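Local atomic coordinates of putative lipoprotein (Bacteroides ovatus, PDB entry 3OQQ), a protein that is of unknown function but binds several calcium ions and, as a putative lipoprotein, probably works outside the cell. Residues A[127-132]-A[152-157]; A[148-153]-A[335-340]; A[176-181]-A[193-198]; A[93-98]-A[386-391]. All coordinates share one frame; numbering follows the deposited sequence.

Contact 1: residues A[127-132]-A[152-157]; sequences GVVMFE and FEYDLK. With CA (calcium ion), chain C.
Gly127 and Val129 pair with Tyr154 and Phe152 as the hydrogen-bonded positions of two antiparallel strands, with Val128 and Glu153 as the non-hydrogen-bonded pair between them. The straightest bond is Val129 N to Phe152 O, 2.7 Å long with an N-H...O angle of 176°; that from Gly127 N to Tyr154 O is longer, at 3.3 Å. On the face of Val129, the CB of this valine sits above the Phe152 ring in a CH-pi contact, 3.8 Å from its centroid, while its CG2 meets Tyr154 CD2 at 3.9 Å. With CG set between the backbone N and carbonyl carbon (chi1 74°), the tyrosine ring swings back across the partner strand, and Gly127 N lies 3.5 Å above the plane of the Tyr154 ring, toward its rim. Tyr154 OH goes on to bond Asn125 OD1. Loss of the ring and hydroxyl on replacing Tyr154 by alanine would probably uncover the Gly127 backbone and leave Asn125 without its hydroxyl partner. Beyond the strand end, Glu132 grips a calcium ion through both carboxylate oxygens. The pair has a strand on each outer side, 385-388 next to 122-131 and 173-184 next to 150-161, and strand 333-339 covers the aromatic face.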
loop_
_atom_site.group_PDB
_atom_site.type_symbol
_atom_site.label_atom_id
_atom_site.label_comp_id
_atom_site.label_asym_id
_atom_site.label_seq_id
_atom_site.Cartn_x
_atom_site.Cartn_y
_atom_site.Cartn_z
ATOM N N GLY A 127 -4.245 0.410 1.234
ATOM C CA GLY A 127 -4.704 1.690 0.726
ATOM C C GLY A 127 -4.782 1.678 -0.785
ATOM O O GLY A 127 -4.553 0.651 -1.430
ATOM N N VAL A 128 -5.116 2.820 -1.354
ATOM C CA VAL A 128 -5.166 2.991 -2.803
ATOM C C VAL A 128 -4.253 4.147 -3.142
ATOM O O VAL A 128 -4.282 5.180 -2.473
ATOM C CB VAL A 128 -6.597 3.138 -3.425
ATOM C CG1 VAL A 128 -7.288 4.445 -3.007
ATOM C CG2 VAL A 128 -6.533 2.997 -4.957
ATOM N N VAL A 129 -3.416 3.947 -4.150
ATOM C CA VAL A 129 -2.478 4.967 -4.581
ATOM C C VAL A 129 -3.014 5.557 -5.860
ATOM O O VAL A 129 -3.391 4.825 -6.782
ATOM C CB VAL A 129 -1.039 4.432 -4.735
ATOM C CG1 VAL A 129 -0.119 5.521 -5.259
ATOM C CG2 VAL A 129 -0.515 3.898 -3.411
HETATM N N MSE A 130 -3.053 6.889 -5.910
HETATM C CA MSE A 130 -3.545 7.611 -7.075
HETATM C C MSE A 130 -2.518 8.580 -7.536
HETATM O O MSE A 130 -2.168 9.480 -6.792
HETATM C CB MSE A 130 -4.868 8.318 -6.757
HETATM C CG MSE A 130 -5.971 7.341 -6.456
HETATM SE SE MSE A 130 -7.675 8.243 -6.425
HETATM C CE MSE A 130 -8.689 6.780 -5.696
ATOM N N PHE A 131 -2.073 8.432 -8.793
ATOM C CA PHE A 131 -1.033 9.287 -9.352
ATOM C C PHE A 131 -1.480 10.084 -10.537
ATOM O O PHE A 131 -2.319 9.632 -11.309
ATOM C CB PHE A 131 0.155 8.426 -9.813
ATOM C CG PHE A 131 1.226 8.278 -8.791
ATOM C CD1 PHE A 131 2.125 9.319 -8.543
ATOM C CD2 PHE A 131 1.376 7.089 -8.086
ATOM C CE1 PHE A 131 3.142 9.168 -7.601
ATOM C CE2 PHE A 131 2.378 6.958 -7.116
ATOM C CZ PHE A 131 3.254 7.990 -6.889
ATOM N N GLU A 132 -0.847 11.258 -10.700
ATOM C CA GLU A 132 -0.867 12.154 -11.855
ATOM C C GLU A 132 0.413 11.828 -12.632
ATOM O O GLU A 132 1.443 11.573 -12.013
ATOM C CB GLU A 132 -0.949 13.632 -11.429
ATOM C CG GLU A 132 -2.378 14.174 -11.425
ATOM C CD GLU A 132 -3.075 14.048 -12.768
ATOM O OE1 GLU A 132 -2.590 14.677 -13.733
ATOM O OE2 GLU A 132 -4.082 13.308 -12.870
ATOM N N PHE A 152 -3.812 2.282 -8.217
ATOM C CA PHE A 152 -3.555 0.920 -7.778
ATOM C C PHE A 152 -3.776 0.750 -6.325
ATOM O O PHE A 152 -3.429 1.619 -5.546
ATOM C CB PHE A 152 -2.150 0.440 -8.149
ATOM C CG PHE A 152 -0.965 1.154 -7.548
ATOM C CD1 PHE A 152 -0.390 2.249 -8.193
ATOM C CD2 PHE A 152 -0.332 0.650 -6.414
ATOM C CE1 PHE A 152 0.762 2.846 -7.697
ATOM C CE2 PHE A 152 0.812 1.263 -5.906
ATOM C CZ PHE A 152 1.364 2.344 -6.571
ATOM N N GLU A 153 -4.317 -0.393 -5.955
ATOM C CA GLU A 153 -4.512 -0.771 -4.555
ATOM C C GLU A 153 -3.325 -1.527 -4.061
ATOM O O GLU A 153 -2.710 -2.290 -4.805
ATOM C CB GLU A 153 -5.759 -1.653 -4.380
ATOM C CG GLU A 153 -6.985 -1.136 -5.101
ATOM C CD GLU A 153 -8.272 -1.892 -4.838
ATOM O OE1 GLU A 153 -8.197 -3.068 -4.412
ATOM O OE2 GLU A 153 -9.356 -1.295 -5.044
ATOM N N TYR A 154 -3.018 -1.377 -2.798
ATOM C CA TYR A 154 -1.912 -2.154 -2.262
ATOM C C TYR A 154 -2.328 -2.776 -0.979
ATOM O O TYR A 154 -3.217 -2.268 -0.295
ATOM C CB TYR A 154 -0.640 -1.310 -2.056
ATOM C CG TYR A 154 -0.717 -0.374 -0.871
ATOM C CD1 TYR A 154 -0.324 -0.793 0.402
ATOM C CD2 TYR A 154 -1.198 0.925 -1.012
ATOM C CE1 TYR A 154 -0.363 0.069 1.490
ATOM C CE2 TYR A 154 -1.223 1.804 0.072
ATOM C CZ TYR A 154 -0.843 1.356 1.326
ATOM O OH TYR A 154 -0.884 2.192 2.411
ATOM N N ASP A 155 -1.607 -3.821 -0.596
ATOM C CA ASP A 155 -1.829 -4.513 0.667
ATOM C C ASP A 155 -0.510 -5.007 1.162
ATOM O O ASP A 155 0.173 -5.743 0.457
ATOM C CB ASP A 155 -2.805 -5.688 0.489
ATOM C CG ASP A 155 -3.328 -6.195 1.814
ATOM O OD1 ASP A 155 -2.550 -6.854 2.552
ATOM O OD2 ASP A 155 -4.503 -5.927 2.125
ATOM N N LEU A 156 -0.162 -4.612 2.376
ATOM C CA LEU A 156 1.079 -5.024 3.031
ATOM C C LEU A 156 0.759 -5.741 4.339
ATOM O O LEU A 156 -0.031 -5.240 5.130
ATOM C CB LEU A 156 1.988 -3.807 3.301
ATOM C CG LEU A 156 2.857 -3.340 2.149
ATOM C CD1 LEU A 156 3.184 -1.854 2.269
ATOM C CD2 LEU A 156 4.137 -4.156 2.074
ATOM N N LYS A 157 1.377 -6.926 4.549
ATOM C CA LYS A 157 1.273 -7.759 5.744
ATOM C C LYS A 157 2.682 -8.145 6.163
ATOM O O LYS A 157 3.432 -8.694 5.356
ATOM C CB LYS A 157 0.419 -9.022 5.510
ATOM C CG LYS A 157 -1.041 -8.908 5.861
ATOM C CD LYS A 157 -1.806 -10.189 5.497
ATOM C CE LYS A 157 -2.489 -10.127 4.139
ATOM N NZ LYS A 157 -3.597 -9.125 4.079
HETATM CA CA CA C . -4.258 13.412 -15.057
HETATM O O HOH W 1 -5.027 12.891 -17.227
HETATM O O HOH W 2 -2.642 14.162 -16.639
HETATM O O HOH W 3 -5.429 15.527 -15.113
#

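Contact 2: residues A[148-153]-A[335-340]; sequences NDVVFE and FFIKVN. With CA (calcium ion), chain B; CA (calcium ion), chain C.
Val150 and Ile337 reach toward each other tip to tip, Ile337 CG2 lying 3.7 Å from Val150 CB, in the face-to-face packing of two antiparallel sheets, as in a beta sandwich. The strand axes are 9.2 Å apart and no hydrogen bond joins the segments, so the interface rests mainly on apolar side chains. Ile337 has CG1 between its backbone N and carbonyl carbon (chi1 62°) and CG2 on the backbone N side, where it meets the valine; its CD1 adds a second touch, on Val150 CG2. Farther along, Phe335 presents CD1 to the edge of the Phe152 ring, in its plane and 3.7 Å from CE2. The two ring planes stand at 67°, an oblique pairing. Putting an alanine in place of Phe152 would probably open a gap between the sheets and strip the Phe335 ring of this neighbour. Around this first shell, Leu180 touches both phenylalanines, Leu193 rests against Phe152 and Val195 against Phe335, while Phe131 meets Ile337 from the same sheet as Val150. A classic beta bulge, with Asp149 and Val150 both facing Phe131, marks where strand 150-161 begins. Next to it the calcium sites begin, which Asp146, Glu132, Glu397 and the Gly186 carbonyl help to complete. Asp149 holds both ions: its OD1 bridges them, 2.5 Å from one calcium and 2.6 Å from the other, and its OD2 binds the second as well.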
loop_
_atom_site.group_PDB
_atom_site.type_symbol
_atom_site.label_atom_id
_atom_site.label_comp_id
_atom_site.label_asym_id
_atom_site.label_seq_id
_atom_site.Cartn_x
_atom_site.Cartn_y
_atom_site.Cartn_z
ATOM N N ASN A 148 -6.190 10.005 -11.763
ATOM C CA ASN A 148 -6.528 8.600 -12.045
ATOM C C ASN A 148 -5.561 8.017 -13.077
ATOM O O ASN A 148 -5.823 6.949 -13.621
ATOM C CB ASN A 148 -7.979 8.471 -12.515
ATOM C CG ASN A 148 -8.171 9.129 -13.856
ATOM O OD1 ASN A 148 -7.202 9.561 -14.473
ATOM N ND2 ASN A 148 -9.392 9.184 -14.349
ATOM N N ASP A 149 -4.465 8.745 -13.381
ATOM C CA ASP A 149 -3.480 8.351 -14.410
ATOM C C ASP A 149 -2.912 6.975 -14.149
ATOM O O ASP A 149 -2.715 6.211 -15.101
ATOM C CB ASP A 149 -2.401 9.413 -14.559
ATOM C CG ASP A 149 -3.045 10.758 -14.909
ATOM O OD1 ASP A 149 -4.275 10.776 -15.228
ATOM O OD2 ASP A 149 -2.347 11.782 -14.834
ATOM N N VAL A 150 -2.698 6.641 -12.861
ATOM C CA VAL A 150 -2.353 5.309 -12.380
ATOM C C VAL A 150 -3.090 5.149 -11.056
ATOM O O VAL A 150 -2.955 5.975 -10.146
ATOM C CB VAL A 150 -0.851 4.912 -12.259
ATOM C CG1 VAL A 150 -0.724 3.425 -11.896
ATOM C CG2 VAL A 150 -0.075 5.196 -13.548
ATOM N N VAL A 151 -3.947 4.143 -10.985
ATOM C CA VAL A 151 -4.706 3.913 -9.747
ATOM C C VAL A 151 -4.421 2.485 -9.378
ATOM O O VAL A 151 -4.668 1.581 -10.181
ATOM C CB VAL A 151 -6.219 4.226 -9.852
ATOM C CG1 VAL A 151 -6.938 4.015 -8.523
ATOM C CG2 VAL A 151 -6.469 5.637 -10.375
ATOM N N PHE A 152 -3.812 2.282 -8.217
ATOM C CA PHE A 152 -3.555 0.920 -7.778
ATOM C C PHE A 152 -3.776 0.750 -6.325
ATOM O O PHE A 152 -3.429 1.619 -5.546
ATOM C CB PHE A 152 -2.150 0.440 -8.149
ATOM C CG PHE A 152 -0.965 1.154 -7.548
ATOM C CD1 PHE A 152 -0.390 2.249 -8.193
ATOM C CD2 PHE A 152 -0.332 0.650 -6.414
ATOM C CE1 PHE A 152 0.762 2.846 -7.697
ATOM C CE2 PHE A 152 0.812 1.263 -5.906
ATOM C CZ PHE A 152 1.364 2.344 -6.571
ATOM N N GLU A 153 -4.317 -0.393 -5.955
ATOM C CA GLU A 153 -4.512 -0.771 -4.555
ATOM C C GLU A 153 -3.325 -1.527 -4.061
ATOM O O GLU A 153 -2.710 -2.290 -4.805
ATOM C CB GLU A 153 -5.759 -1.653 -4.380
ATOM C CG GLU A 153 -6.985 -1.136 -5.101
ATOM C CD GLU A 153 -8.272 -1.892 -4.838
ATOM O OE1 GLU A 153 -8.197 -3.068 -4.412
ATOM O OE2 GLU A 153 -9.356 -1.295 -5.044
ATOM N N PHE A 335 5.985 4.683 -2.825
ATOM C CA PHE A 335 5.278 4.351 -4.056
ATOM C C PHE A 335 5.677 5.289 -5.199
ATOM O O PHE A 335 6.012 6.452 -4.971
ATOM C CB PHE A 335 3.752 4.427 -3.831
ATOM C CG PHE A 335 3.269 3.359 -2.888
ATOM C CD1 PHE A 335 3.243 2.027 -3.277
ATOM C CD2 PHE A 335 2.844 3.682 -1.609
ATOM C CE1 PHE A 335 2.818 1.031 -2.389
ATOM C CE2 PHE A 335 2.369 2.687 -0.741
ATOM C CZ PHE A 335 2.384 1.372 -1.127
ATOM N N PHE A 336 5.628 4.776 -6.430
ATOM C CA PHE A 336 5.991 5.568 -7.607
ATOM C C PHE A 336 5.402 4.968 -8.862
ATOM O O PHE A 336 4.976 3.807 -8.870
ATOM C CB PHE A 336 7.548 5.688 -7.772
ATOM C CG PHE A 336 8.328 4.410 -8.035
ATOM C CD1 PHE A 336 8.822 3.647 -6.980
ATOM C CD2 PHE A 336 8.600 3.993 -9.334
ATOM C CE1 PHE A 336 9.559 2.486 -7.218
ATOM C CE2 PHE A 336 9.342 2.834 -9.574
ATOM C CZ PHE A 336 9.800 2.074 -8.516
ATOM N N ILE A 337 5.440 5.764 -9.939
ATOM C CA ILE A 337 5.083 5.349 -11.273
ATOM C C ILE A 337 6.183 5.785 -12.254
ATOM O O ILE A 337 6.976 6.693 -11.957
ATOM C CB ILE A 337 3.689 5.825 -11.745
ATOM C CG1 ILE A 337 3.574 7.395 -11.806
ATOM C CG2 ILE A 337 2.583 5.149 -10.908
ATOM C CD1 ILE A 337 2.650 7.902 -12.776
ATOM N N LYS A 338 6.233 5.106 -13.412
ATOM C CA LYS A 338 7.068 5.509 -14.533
ATOM C C LYS A 338 6.189 5.727 -15.747
ATOM O O LYS A 338 5.144 5.084 -15.910
ATOM C CB LYS A 338 8.188 4.522 -14.870
ATOM C CG LYS A 338 9.269 4.398 -13.831
ATOM C CD LYS A 338 10.557 3.979 -14.528
ATOM C CE LYS A 338 11.144 2.757 -13.924
ATOM N NZ LYS A 338 12.450 2.431 -14.560
ATOM N N VAL A 339 6.591 6.690 -16.564
ATOM C CA VAL A 339 5.896 7.012 -17.802
ATOM C C VAL A 339 6.863 6.751 -18.939
ATOM O O VAL A 339 8.085 6.708 -18.712
ATOM C CB VAL A 339 5.318 8.454 -17.810
ATOM C CG1 VAL A 339 4.389 8.678 -16.609
ATOM C CG2 VAL A 339 6.422 9.500 -17.850
ATOM N N ASN A 340 6.322 6.519 -20.145
ATOM C CA ASN A 340 7.084 6.245 -21.364
ATOM C C ASN A 340 8.317 7.147 -21.451
ATOM O O ASN A 340 8.196 8.362 -21.352
ATOM C CB ASN A 340 6.183 6.458 -22.578
ATOM C CG ASN A 340 6.804 6.015 -23.864
ATOM O OD1 ASN A 340 7.185 4.847 -24.026
ATOM N ND2 ASN A 340 6.974 6.959 -24.770
HETATM CA CA CA B . -6.474 10.807 -16.382
HETATM CA CA CA C . -4.258 13.412 -15.057
HETATM O O HOH W 1 -5.027 12.891 -17.227
HETATM O O HOH W 2 -2.642 14.162 -16.639
HETATM O O HOH W 3 -5.429 15.527 -15.113
#

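Contact 3: residues A[176-181]-A[193-198]; sequences LLLTLD and LGVVLD
Leu180 and Val195, which approach each other through CD1 and CG1 at 4.5 Å, both also rest against the flat ring of Phe335, and Leu193 touches that of Phe152; between the two segments themselves the meeting groups are all branched aliphatic chains. Leu178 and Val195 reach toward each other tip to tip, CD2 to CG1 at 3.7 Å. For Val195 a chi1 of 64° places CG1 between the backbone N and carbonyl carbon, the branch that reaches the leucine. Leu176 and Leu197 also meet end on, their CD2 and CD1 methyls 3.9 Å apart. Leu180 and Leu193 instead slide past one another in opposite directions, bringing Leu193 CD1 to 3.9 Å from Leu180 CD1 and close to its CB as well. Every second residue of each strand points inward, and the axes run 9.1 Å apart at 153° without a hydrogen bond between them. Consecutive in the chain yet placed in different sheets, the strands form a beta arch. Strand 173-184 lies between 150-161 and 298-307 in one layer, whereas 190-198 lies between 266-272 and 333-339 in the other, and Ile269 of 266-272 touches Leu178, Val195 and Leu197 alike.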
loop_
_atom_site.group_PDB
_atom_site.type_symbol
_atom_site.label_atom_id
_atom_site.label_comp_id
_atom_site.label_asym_id
_atom_site.label_seq_id
_atom_site.Cartn_x
_atom_site.Cartn_y
_atom_site.Cartn_z
ATOM N N LEU A 176 7.185 -10.669 4.741
ATOM C CA LEU A 176 6.471 -9.544 4.177
ATOM C C LEU A 176 5.701 -10.066 2.995
ATOM O O LEU A 176 6.276 -10.758 2.154
ATOM C CB LEU A 176 7.462 -8.439 3.757
ATOM C CG LEU A 176 6.859 -7.138 3.270
ATOM C CD1 LEU A 176 7.591 -6.006 3.839
ATOM C CD2 LEU A 176 6.866 -7.040 1.742
ATOM N N LEU A 177 4.400 -9.804 2.967
ATOM C CA LEU A 177 3.557 -10.124 1.831
ATOM C C LEU A 177 2.975 -8.812 1.296
ATOM O O LEU A 177 2.225 -8.123 2.013
ATOM C CB LEU A 177 2.444 -11.137 2.176
ATOM C CG LEU A 177 1.583 -11.635 1.003
ATOM C CD1 LEU A 177 2.402 -12.554 0.091
ATOM C CD2 LEU A 177 0.365 -12.407 1.524
ATOM N N LEU A 178 3.350 -8.460 0.048
ATOM C CA LEU A 178 2.852 -7.280 -0.643
ATOM C C LEU A 178 2.055 -7.641 -1.883
ATOM O O LEU A 178 2.532 -8.399 -2.724
ATOM C CB LEU A 178 4.001 -6.339 -1.057
ATOM C CG LEU A 178 3.650 -5.209 -2.067
ATOM C CD1 LEU A 178 2.930 -4.063 -1.407
ATOM C CD2 LEU A 178 4.863 -4.697 -2.772
ATOM N N THR A 179 0.868 -7.030 -2.037
ATOM C CA THR A 179 0.130 -7.132 -3.280
ATOM C C THR A 179 0.001 -5.743 -3.808
ATOM O O THR A 179 -0.102 -4.794 -3.027
ATOM C CB THR A 179 -1.217 -7.869 -3.201
ATOM O OG1 THR A 179 -2.106 -7.238 -2.287
ATOM C CG2 THR A 179 -1.067 -9.354 -2.933
ATOM N N LEU A 180 0.073 -5.619 -5.131
ATOM C CA LEU A 180 -0.129 -4.393 -5.906
ATOM C C LEU A 180 -1.129 -4.740 -6.985
ATOM O O LEU A 180 -0.850 -5.629 -7.818
ATOM C CB LEU A 180 1.190 -3.874 -6.518
ATOM C CG LEU A 180 2.344 -3.509 -5.578
ATOM C CD1 LEU A 180 3.604 -3.265 -6.366
ATOM C CD2 LEU A 180 2.007 -2.294 -4.715
ATOM N N ASP A 181 -2.327 -4.134 -6.912
ATOM C CA ASP A 181 -3.425 -4.434 -7.842
ATOM C C ASP A 181 -3.769 -3.241 -8.682
ATOM O O ASP A 181 -4.162 -2.222 -8.120
ATOM C CB ASP A 181 -4.683 -4.897 -7.063
ATOM C CG ASP A 181 -4.452 -6.134 -6.229
ATOM O OD1 ASP A 181 -3.515 -6.920 -6.565
ATOM O OD2 ASP A 181 -5.160 -6.303 -5.221
ATOM N N LEU A 193 4.330 0.943 -12.441
ATOM C CA LEU A 193 4.001 1.292 -11.065
ATOM C C LEU A 193 4.992 0.526 -10.199
ATOM O O LEU A 193 5.521 -0.501 -10.622
ATOM C CB LEU A 193 2.549 1.056 -10.654
ATOM C CG LEU A 193 1.992 -0.363 -10.567
ATOM C CD1 LEU A 193 2.239 -0.975 -9.214
ATOM C CD2 LEU A 193 0.507 -0.335 -10.779
ATOM N N GLY A 194 5.277 1.031 -9.023
ATOM C CA GLY A 194 6.216 0.337 -8.153
ATOM C C GLY A 194 6.270 0.889 -6.751
ATOM O O GLY A 194 5.536 1.821 -6.395
ATOM N N VAL A 195 7.179 0.333 -5.959
ATOM C CA VAL A 195 7.354 0.764 -4.582
ATOM C C VAL A 195 8.782 0.478 -4.181
ATOM O O VAL A 195 9.383 -0.488 -4.625
ATOM C CB VAL A 195 6.316 0.096 -3.589
ATOM C CG1 VAL A 195 6.479 -1.426 -3.500
ATOM C CG2 VAL A 195 6.367 0.730 -2.189
ATOM N N VAL A 196 9.320 1.354 -3.377
ATOM C CA VAL A 196 10.580 1.164 -2.701
ATOM C C VAL A 196 10.196 0.825 -1.267
ATOM O O VAL A 196 9.481 1.609 -0.635
ATOM C CB VAL A 196 11.520 2.397 -2.746
ATOM C CG1 VAL A 196 12.757 2.139 -1.895
ATOM C CG2 VAL A 196 11.894 2.796 -4.174
ATOM N N LEU A 197 10.640 -0.333 -0.763
ATOM C CA LEU A 197 10.445 -0.712 0.630
ATOM C C LEU A 197 11.666 -0.178 1.334
ATOM O O LEU A 197 12.693 -0.858 1.453
ATOM C CB LEU A 197 10.284 -2.227 0.794
ATOM C CG LEU A 197 9.148 -2.879 0.020
ATOM C CD1 LEU A 197 9.241 -4.355 0.135
ATOM C CD2 LEU A 197 7.778 -2.347 0.454
ATOM N N ASP A 198 11.584 1.111 1.682
ATOM C CA ASP A 198 12.657 1.906 2.249
ATOM C C ASP A 198 13.234 1.272 3.524
ATOM O O ASP A 198 12.489 0.937 4.454
ATOM C CB ASP A 198 12.132 3.319 2.526
ATOM C CG ASP A 198 13.203 4.374 2.488
ATOM O OD1 ASP A 198 14.146 4.282 3.287
ATOM O OD2 ASP A 198 13.109 5.278 1.634
#

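Contact 4: residues A[93-98]-A[386-391]; sequences FETNRL and VKLPVG
Lys387 O accepts a 2.7 Å hydrogen bond from a water that in turn takes the N-H of Thr95, at 2.8 Å from Thr95 N. A second water repeats the link one step back: it donates to Phe93 O at 2.7 Å and accepts from Lys387 N at 2.9 Å. Both backbone polar groups of Lys387 thus reach the other segment through water, in the connectivity of a parallel strand pair with a water inserted in each bond. Thr95 is the side chain that comes nearest. Its OG1, held between the backbone N and carbonyl carbon by a chi1 of 53°, stands 3.0 Å from Lys387 O, and its CG2 branch lies 4.2 Å from Leu388 CD2. Pro389 CD approaches the same hydroxyl from farther along the chain. Alongside, the aliphatic part of Lys387 runs past Asn96, CE 4.3 Å from ND2, before its ammonium bonds Gln333 and Thr330. Strand 385-388 uses Val386 and Leu388 for its backbone bonds to strand 122-131, and Thr95 and Arg97 bond toward Ala55 and Val53. Two sheet regions are therefore joined here by water-mediated backbone hydrogen bonds, with modest apolar contact; toward 93-98, two waters, not direct pairing, satisfy the Lys387 amide and carbonyl.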
loop_
_atom_site.group_PDB
_atom_site.type_symbol
_atom_site.label_atom_id
_atom_site.label_comp_id
_atom_site.label_asym_id
_atom_site.label_seq_id
_atom_site.Cartn_x
_atom_site.Cartn_y
_atom_site.Cartn_z
ATOM N N PHE A 93 -0.042 15.329 3.170
ATOM C CA PHE A 93 -1.156 14.570 2.584
ATOM C C PHE A 93 -1.373 13.155 3.194
ATOM O O PHE A 93 -2.011 12.319 2.561
ATOM C CB PHE A 93 -1.021 14.483 1.032
ATOM C CG PHE A 93 -0.935 15.852 0.396
ATOM C CD1 PHE A 93 -2.081 16.609 0.176
ATOM C CD2 PHE A 93 0.306 16.404 0.055
ATOM C CE1 PHE A 93 -1.994 17.898 -0.358
ATOM C CE2 PHE A 93 0.391 17.678 -0.496
ATOM C CZ PHE A 93 -0.756 18.419 -0.704
ATOM N N GLU A 94 -0.933 12.920 4.432
ATOM C CA GLU A 94 -1.124 11.633 5.127
ATOM C C GLU A 94 -2.595 11.452 5.481
ATOM O O GLU A 94 -3.196 12.389 6.014
ATOM C CB GLU A 94 -0.305 11.592 6.450
ATOM C CG GLU A 94 1.200 11.757 6.304
ATOM C CD GLU A 94 1.726 13.174 6.429
ATOM O OE1 GLU A 94 0.925 14.142 6.421
ATOM O OE2 GLU A 94 2.966 13.312 6.487
ATOM N N THR A 95 -3.181 10.274 5.193
ATOM C CA THR A 95 -4.566 9.978 5.595
ATOM C C THR A 95 -4.503 9.028 6.793
ATOM O O THR A 95 -5.522 8.497 7.232
ATOM C CB THR A 95 -5.408 9.412 4.461
ATOM O OG1 THR A 95 -4.743 8.277 3.888
ATOM C CG2 THR A 95 -5.741 10.442 3.415
ATOM N N ASN A 96 -3.290 8.830 7.326
ATOM C CA ASN A 96 -3.048 7.964 8.466
ATOM C C ASN A 96 -2.256 8.708 9.537
ATOM O O ASN A 96 -1.820 9.832 9.300
ATOM C CB ASN A 96 -2.319 6.693 8.027
ATOM C CG ASN A 96 -1.025 6.898 7.244
ATOM O OD1 ASN A 96 -0.295 7.881 7.407
ATOM N ND2 ASN A 96 -0.709 5.951 6.368
ATOM N N ARG A 97 -2.060 8.074 10.701
ATOM C CA ARG A 97 -1.288 8.594 11.830
ATOM C C ARG A 97 -0.821 7.423 12.710
ATOM O O ARG A 97 -1.372 6.321 12.609
ATOM C CB ARG A 97 -2.127 9.596 12.646
ATOM C CG ARG A 97 -3.200 8.947 13.522
ATOM C CD ARG A 97 -3.952 9.949 14.364
ATOM N NE ARG A 97 -5.006 9.299 15.141
ATOM C CZ ARG A 97 -4.983 9.168 16.461
ATOM N NH1 ARG A 97 -3.978 9.667 17.168
ATOM N NH2 ARG A 97 -5.976 8.559 17.089
ATOM N N LEU A 98 0.181 7.662 13.565
ATOM C CA LEU A 98 0.655 6.682 14.540
ATOM C C LEU A 98 -0.159 6.823 15.801
ATOM O O LEU A 98 -0.428 7.944 16.259
ATOM C CB LEU A 98 2.142 6.861 14.876
ATOM C CG LEU A 98 3.146 6.299 13.903
ATOM C CD1 LEU A 98 4.554 6.653 14.346
ATOM C CD2 LEU A 98 2.972 4.793 13.710
ATOM N N VAL A 386 -1.291 10.704 -4.236
ATOM C CA VAL A 386 -1.912 10.597 -2.910
ATOM C C VAL A 386 -2.130 9.120 -2.546
ATOM O O VAL A 386 -2.336 8.279 -3.420
ATOM C CB VAL A 386 -3.229 11.425 -2.783
ATOM C CG1 VAL A 386 -2.942 12.926 -2.768
ATOM C CG2 VAL A 386 -4.237 11.080 -3.880
ATOM N N LYS A 387 -2.043 8.810 -1.253
ATOM C CA LYS A 387 -2.249 7.463 -0.729
ATOM C C LYS A 387 -3.456 7.535 0.192
ATOM O O LYS A 387 -3.465 8.268 1.192
ATOM C CB LYS A 387 -0.993 6.965 -0.019
ATOM C CG LYS A 387 -1.059 5.505 0.405
ATOM C CD LYS A 387 0.321 5.070 0.887
ATOM C CE LYS A 387 0.576 5.372 2.338
ATOM N NZ LYS A 387 1.911 4.873 2.760
ATOM N N LEU A 388 -4.495 6.794 -0.186
ATOM C CA LEU A 388 -5.815 6.893 0.427
ATOM C C LEU A 388 -6.344 5.584 1.015
ATOM O O LEU A 388 -5.878 4.520 0.614
ATOM C CB LEU A 388 -6.785 7.361 -0.710
ATOM C CG LEU A 388 -6.328 8.556 -1.582
ATOM C CD1 LEU A 388 -7.350 8.904 -2.611
ATOM C CD2 LEU A 388 -6.055 9.808 -0.740
ATOM N N PRO A 389 -7.415 5.621 1.857
ATOM C CA PRO A 389 -8.051 4.357 2.294
ATOM C C PRO A 389 -8.427 3.515 1.080
ATOM O O PRO A 389 -8.802 4.062 0.033
ATOM C CB PRO A 389 -9.266 4.848 3.081
ATOM C CG PRO A 389 -8.812 6.167 3.634
ATOM C CD PRO A 389 -8.121 6.786 2.458
ATOM N N VAL A 390 -8.258 2.202 1.187
ATOM C CA VAL A 390 -8.347 1.256 0.058
ATOM C C VAL A 390 -9.685 1.343 -0.710
ATOM O O VAL A 390 -9.673 1.258 -1.940
ATOM C CB VAL A 390 -7.985 -0.201 0.453
ATOM C CG1 VAL A 390 -8.981 -0.787 1.459
ATOM C CG2 VAL A 390 -7.820 -1.091 -0.787
ATOM N N GLY A 391 -10.780 1.595 -0.013
ATOM C CA GLY A 391 -12.083 1.715 -0.669
ATOM C C GLY A 391 -12.313 2.981 -1.478
ATOM O O GLY A 391 -13.345 3.087 -2.138
HETATM O O HOH W 4 -1.116 10.929 0.429
HETATM O O HOH W 5 -1.888 8.643 3.317
#

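In the fold
From the N terminus, the chain first passes 93-98, whose partner 386-391 comes almost three hundred residues later, so contact 4 closes the longest loop and encloses the other three. Contact 1 closes a short loop between strands 122-131 and 150-161. Contact 2 opens at 148-153, before contact 1 has finished, and the two share Phe152 and Glu153; it closes only at 335-340. Within its span, contact 3 joins consecutive strands by a short connection. Contact 1 works inside one sheet, contacts 2 and 3 bind that sheet to the layer of strands 190-198 and 333-339, and contact 4 links it to the region of strands 46-54 and 96-104.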